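Local structure of histidine acid phosphatase (Hafnia alvei, 4ARU) at residues A[47-61]-A[93-106]. The protein belongs to branch 2 of the histidine phosphatase superfamily, the histidine acid phosphatases, and is also known as a phytase. Sequence-based numbering, arbitrary orientation.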
# COMPACT_ATOMS: atom_id res chain seq x y z
N GLY A 47 -6.47 -15.16 -0.78
CA GLY A 47 -5.23 -14.46 -0.92
C GLY A 47 -4.66 -14.32 -2.31
O GLY A 47 -3.67 -13.59 -2.47
N TYR A 48 -5.25 -14.97 -3.30
CA TYR A 48 -4.74 -14.81 -4.67
C TYR A 48 -5.29 -13.55 -5.30
O TYR A 48 -6.41 -13.13 -5.04
CB TYR A 48 -5.14 -16.02 -5.53
CG TYR A 48 -4.24 -17.24 -5.41
CD1 TYR A 48 -3.32 -17.40 -4.37
CD2 TYR A 48 -4.25 -18.20 -6.39
CE1 TYR A 48 -2.51 -18.53 -4.29
CE2 TYR A 48 -3.46 -19.34 -6.32
CZ TYR A 48 -2.58 -19.51 -5.26
OH TYR A 48 -1.78 -20.66 -5.21
N ILE A 49 -4.52 -12.95 -6.19
CA ILE A 49 -5.04 -11.92 -7.08
C ILE A 49 -6.01 -12.59 -8.03
O ILE A 49 -5.85 -13.76 -8.40
CB ILE A 49 -3.92 -11.23 -7.87
CG1 ILE A 49 -4.42 -9.97 -8.59
CG2 ILE A 49 -3.28 -12.16 -8.87
CD1 ILE A 49 -3.26 -9.11 -9.12
N THR A 50 -7.10 -11.93 -8.38
CA THR A 50 -8.06 -12.46 -9.38
C THR A 50 -7.68 -12.04 -10.79
O THR A 50 -6.91 -11.06 -10.98
CB THR A 50 -9.51 -11.92 -9.15
OG1 THR A 50 -9.51 -10.48 -9.32
CG2 THR A 50 -9.97 -12.25 -7.75
N PRO A 51 -8.22 -12.74 -11.79
CA PRO A 51 -7.94 -12.29 -13.17
C PRO A 51 -8.37 -10.84 -13.42
O PRO A 51 -7.69 -10.06 -14.12
CB PRO A 51 -8.64 -13.33 -14.02
CG PRO A 51 -8.67 -14.56 -13.16
CD PRO A 51 -8.77 -14.09 -11.74
N ARG A 52 -9.48 -10.43 -12.79
CA ARG A 52 -9.87 -9.04 -12.90
C ARG A 52 -8.84 -8.12 -12.25
O ARG A 52 -8.56 -7.07 -12.76
CB ARG A 52 -11.27 -8.83 -12.30
CG ARG A 52 -11.69 -7.39 -12.18
CD ARG A 52 -13.17 -7.34 -12.10
NE ARG A 52 -13.61 -6.02 -11.66
CZ ARG A 52 -14.72 -5.42 -12.04
NH1 ARG A 52 -15.55 -5.95 -12.92
NH2 ARG A 52 -14.97 -4.24 -11.50
N GLY A 53 -8.31 -8.50 -11.08
CA GLY A 53 -7.26 -7.76 -10.43
C GLY A 53 -6.06 -7.58 -11.35
O GLY A 53 -5.43 -6.51 -11.42
N GLU A 54 -5.69 -8.67 -12.02
CA GLU A 54 -4.59 -8.58 -12.98
C GLU A 54 -4.88 -7.61 -14.08
O GLU A 54 -4.03 -6.78 -14.47
CB GLU A 54 -4.29 -9.97 -13.53
CG GLU A 54 -3.69 -10.92 -12.53
CD GLU A 54 -3.62 -12.35 -13.06
OE1 GLU A 54 -4.63 -13.07 -13.08
OE2 GLU A 54 -2.52 -12.79 -13.49
N HIS A 55 -6.08 -7.68 -14.63
CA HIS A 55 -6.51 -6.75 -15.69
C HIS A 55 -6.40 -5.30 -15.21
O HIS A 55 -5.87 -4.43 -15.89
CB HIS A 55 -7.91 -7.08 -16.17
CG HIS A 55 -8.44 -6.10 -17.16
ND1 HIS A 55 -7.84 -5.87 -18.39
CD2 HIS A 55 -9.45 -5.22 -17.06
CE1 HIS A 55 -8.52 -4.92 -19.02
NE2 HIS A 55 -9.51 -4.52 -18.24
N LEU A 56 -6.90 -5.06 -14.02
CA LEU A 56 -6.86 -3.72 -13.44
C LEU A 56 -5.45 -3.22 -13.25
O LEU A 56 -5.20 -2.03 -13.46
CB LEU A 56 -7.70 -3.68 -12.14
CG LEU A 56 -9.22 -3.75 -12.30
CD1 LEU A 56 -9.88 -4.06 -10.98
CD2 LEU A 56 -9.77 -2.46 -12.88
N ILE A 57 -4.51 -4.08 -12.84
CA ILE A 57 -3.11 -3.69 -12.77
C ILE A 57 -2.57 -3.39 -14.14
O ILE A 57 -1.82 -2.41 -14.30
CB ILE A 57 -2.27 -4.77 -12.08
CG1 ILE A 57 -2.65 -4.92 -10.63
CG2 ILE A 57 -0.77 -4.47 -12.23
CD1 ILE A 57 -2.37 -3.72 -9.73
N SER A 58 -2.92 -4.20 -15.15
CA SER A 58 -2.45 -3.91 -16.51
C SER A 58 -2.95 -2.55 -17.00
O SER A 58 -2.22 -1.86 -17.70
CB SER A 58 -2.83 -5.02 -17.49
OG SER A 58 -4.19 -4.93 -17.88
N LEU A 59 -4.17 -2.15 -16.58
CA LEU A 59 -4.68 -0.82 -16.98
C LEU A 59 -3.75 0.26 -16.37
O LEU A 59 -3.40 1.25 -17.04
CB LEU A 59 -6.15 -0.61 -16.55
CG LEU A 59 -7.16 -1.49 -17.25
CD1 LEU A 59 -8.56 -1.20 -16.69
CD2 LEU A 59 -7.15 -1.31 -18.76
N MET A 60 -3.35 0.09 -15.12
CA MET A 60 -2.35 0.98 -14.50
C MET A 60 -1.03 0.97 -15.27
O MET A 60 -0.45 2.04 -15.50
CB MET A 60 -2.12 0.66 -13.03
CG MET A 60 -3.31 1.00 -12.15
SD MET A 60 -3.46 2.77 -11.84
CE MET A 60 -2.19 3.06 -10.60
N GLY A 61 -0.55 -0.21 -15.66
CA GLY A 61 0.67 -0.30 -16.47
C GLY A 61 0.57 0.54 -17.73
O GLY A 61 1.52 1.23 -18.09
N GLN A 93 1.85 -15.09 -4.61
CA GLN A 93 1.19 -15.13 -5.89
C GLN A 93 0.67 -13.74 -6.26
O GLN A 93 0.81 -13.25 -7.40
CB GLN A 93 0.07 -16.19 -5.87
CG GLN A 93 -0.67 -16.38 -7.19
CD GLN A 93 -1.88 -15.51 -7.39
OE1 GLN A 93 -2.15 -14.61 -6.65
NE2 GLN A 93 -2.61 -15.80 -8.47
N ARG A 94 0.03 -13.07 -5.31
CA ARG A 94 -0.67 -11.81 -5.62
C ARG A 94 0.33 -10.75 -6.07
O ARG A 94 -0.01 -9.93 -6.94
CB ARG A 94 -1.53 -11.36 -4.45
CG ARG A 94 -0.81 -11.14 -3.13
CD ARG A 94 -1.84 -10.78 -2.03
NE ARG A 94 -1.23 -10.78 -0.71
CZ ARG A 94 -1.16 -11.82 0.09
NH1 ARG A 94 -1.66 -12.99 -0.30
NH2 ARG A 94 -0.57 -11.73 1.27
N THR A 95 1.51 -10.72 -5.48
CA THR A 95 2.52 -9.72 -5.81
C THR A 95 3.29 -10.12 -7.10
O THR A 95 3.52 -9.27 -7.95
CB THR A 95 3.51 -9.50 -4.64
OG1 THR A 95 3.88 -10.75 -4.06
CG2 THR A 95 2.88 -8.69 -3.56
N ARG A 96 3.65 -11.39 -7.26
CA ARG A 96 4.28 -11.82 -8.49
C ARG A 96 3.37 -11.54 -9.67
O ARG A 96 3.82 -11.02 -10.71
CB ARG A 96 4.69 -13.29 -8.43
CG ARG A 96 5.82 -13.55 -7.48
CD ARG A 96 6.34 -14.96 -7.42
NE ARG A 96 5.40 -15.86 -6.73
CZ ARG A 96 4.56 -16.69 -7.32
NH1 ARG A 96 4.46 -16.77 -8.64
NH2 ARG A 96 3.77 -17.43 -6.56
N LYS A 97 2.08 -11.89 -9.58
CA LYS A 97 1.21 -11.70 -10.69
C LYS A 97 0.92 -10.21 -10.93
O LYS A 97 0.66 -9.79 -12.07
CB LYS A 97 -0.09 -12.47 -10.49
CG LYS A 97 0.13 -13.96 -10.45
CD LYS A 97 0.50 -14.52 -11.77
CE LYS A 97 0.37 -16.05 -11.72
NZ LYS A 97 0.11 -16.57 -13.10
N THR A 98 0.94 -9.41 -9.89
CA THR A 98 0.86 -7.96 -10.10
C THR A 98 2.05 -7.47 -10.95
O THR A 98 1.88 -6.69 -11.85
CB THR A 98 0.88 -7.23 -8.75
OG1 THR A 98 -0.36 -7.52 -8.08
CG2 THR A 98 0.98 -5.75 -8.91
N GLY A 99 3.27 -7.91 -10.61
CA GLY A 99 4.42 -7.51 -11.38
C GLY A 99 4.27 -7.90 -12.83
O GLY A 99 4.59 -7.11 -13.74
N GLU A 100 3.82 -9.13 -13.09
CA GLU A 100 3.60 -9.57 -14.49
C GLU A 100 2.52 -8.75 -15.22
O GLU A 100 2.68 -8.41 -16.38
CB GLU A 100 3.29 -11.06 -14.54
CG GLU A 100 4.54 -11.85 -14.13
CD GLU A 100 4.44 -13.35 -14.15
OE1 GLU A 100 3.31 -13.91 -14.24
OE2 GLU A 100 5.54 -13.96 -14.14
N ALA A 101 1.45 -8.39 -14.52
CA ALA A 101 0.38 -7.62 -15.10
C ALA A 101 0.83 -6.18 -15.38
O ALA A 101 0.42 -5.58 -16.39
CB ALA A 101 -0.84 -7.63 -14.20
N PHE A 102 1.68 -5.64 -14.52
CA PHE A 102 2.28 -4.33 -14.77
C PHE A 102 3.08 -4.33 -16.05
O PHE A 102 2.89 -3.46 -16.91
CB PHE A 102 3.15 -3.90 -13.57
CG PHE A 102 4.09 -2.77 -13.89
CD1 PHE A 102 3.69 -1.45 -13.94
CD2 PHE A 102 5.43 -3.03 -14.14
CE1 PHE A 102 4.57 -0.42 -14.25
CE2 PHE A 102 6.31 -2.03 -14.46
CZ PHE A 102 5.91 -0.72 -14.47
N LEU A 103 3.93 -5.35 -16.24
CA LEU A 103 4.72 -5.45 -17.47
C LEU A 103 3.80 -5.61 -18.69
O LEU A 103 4.07 -5.01 -19.74
CB LEU A 103 5.70 -6.63 -17.39
CG LEU A 103 6.80 -6.47 -16.36
CD1 LEU A 103 7.53 -7.81 -16.28
CD2 LEU A 103 7.73 -5.34 -16.72
N ALA A 104 2.71 -6.37 -18.58
CA ALA A 104 1.80 -6.59 -19.71
C ALA A 104 1.10 -5.28 -20.12
O ALA A 104 0.83 -5.11 -21.31
CB ALA A 104 0.78 -7.62 -19.36
N GLY A 105 0.83 -4.38 -19.17
CA GLY A 105 0.22 -3.09 -19.48
C GLY A 105 1.23 -2.06 -19.94
O GLY A 105 0.99 -1.29 -20.85
N LEU A 106 2.38 -2.05 -19.29
CA LEU A 106 3.46 -1.12 -19.63
C LEU A 106 4.03 -1.36 -20.98
O LEU A 106 4.37 -0.40 -21.72
CB LEU A 106 4.57 -1.19 -18.59
CG LEU A 106 5.65 -0.10 -18.73
CD1 LEU A 106 5.23 1.13 -18.00
CD2 LEU A 106 7.02 -0.58 -18.25
O HOH W 1 -1.04 -14.52 -3.00
O HOH W 2 -0.39 -11.31 -14.19
O HOH W 3 -2.10 -15.18 -14.65
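Gln-93, in the first turn of helix 93-106, sets CG over the centre of the Tyr-48 ring in a CH-pi contact (3.9 Å to the centroid), its amide following toward the rim with the planes 13° apart. In this histidine phosphatase fold the loop before helix 51-61, and then that helix, pack on helix 93-106, which itself lies on strand 85-89 of the mixed sheet. A bend at chi2 (-90°) brings Gln-93 OE1 back to the Ile-49 backbone, where N donates in the carbonyl plane, onto a lone pair, over 2.9 Å. Arg-94 reaches past Ile-49 and gives NH1 edge-on to Gly-47 O (3.0 Å); water 1 joins that same oxygen to Arg-94 N, while NH2 bonds a tartaric acid molecule. Lys-97 sets CB against Ile-49 CG2, and its O and NZ are each linked to Glu-54 OE2 through a water, NZ itself staying 4.6 Å from that carboxylate oxygen. Thr-98 OG1, held by Arg-94 O and Gly-20 N, meets Ile-49 CD1, and its CG2 lies across Ile-57. Ala-101 sets its methyl against both Glu-54 O and Ile-57 CG2, and its O takes a CA-H...O contact from Ser-58. The Phe-102 ring stacks on Phe-302. The helix axes approach to 6.5 Å, crossing at -46°. Backbone meets backbone at Gly-61 and Gly-105: Gly-105 CA, 4.1 Å from Ser-58 CA, points a C-H at Ser-58 O, and a last CA-H...O contact runs from Leu-106 CA to Gly-61 O (3.4 Å).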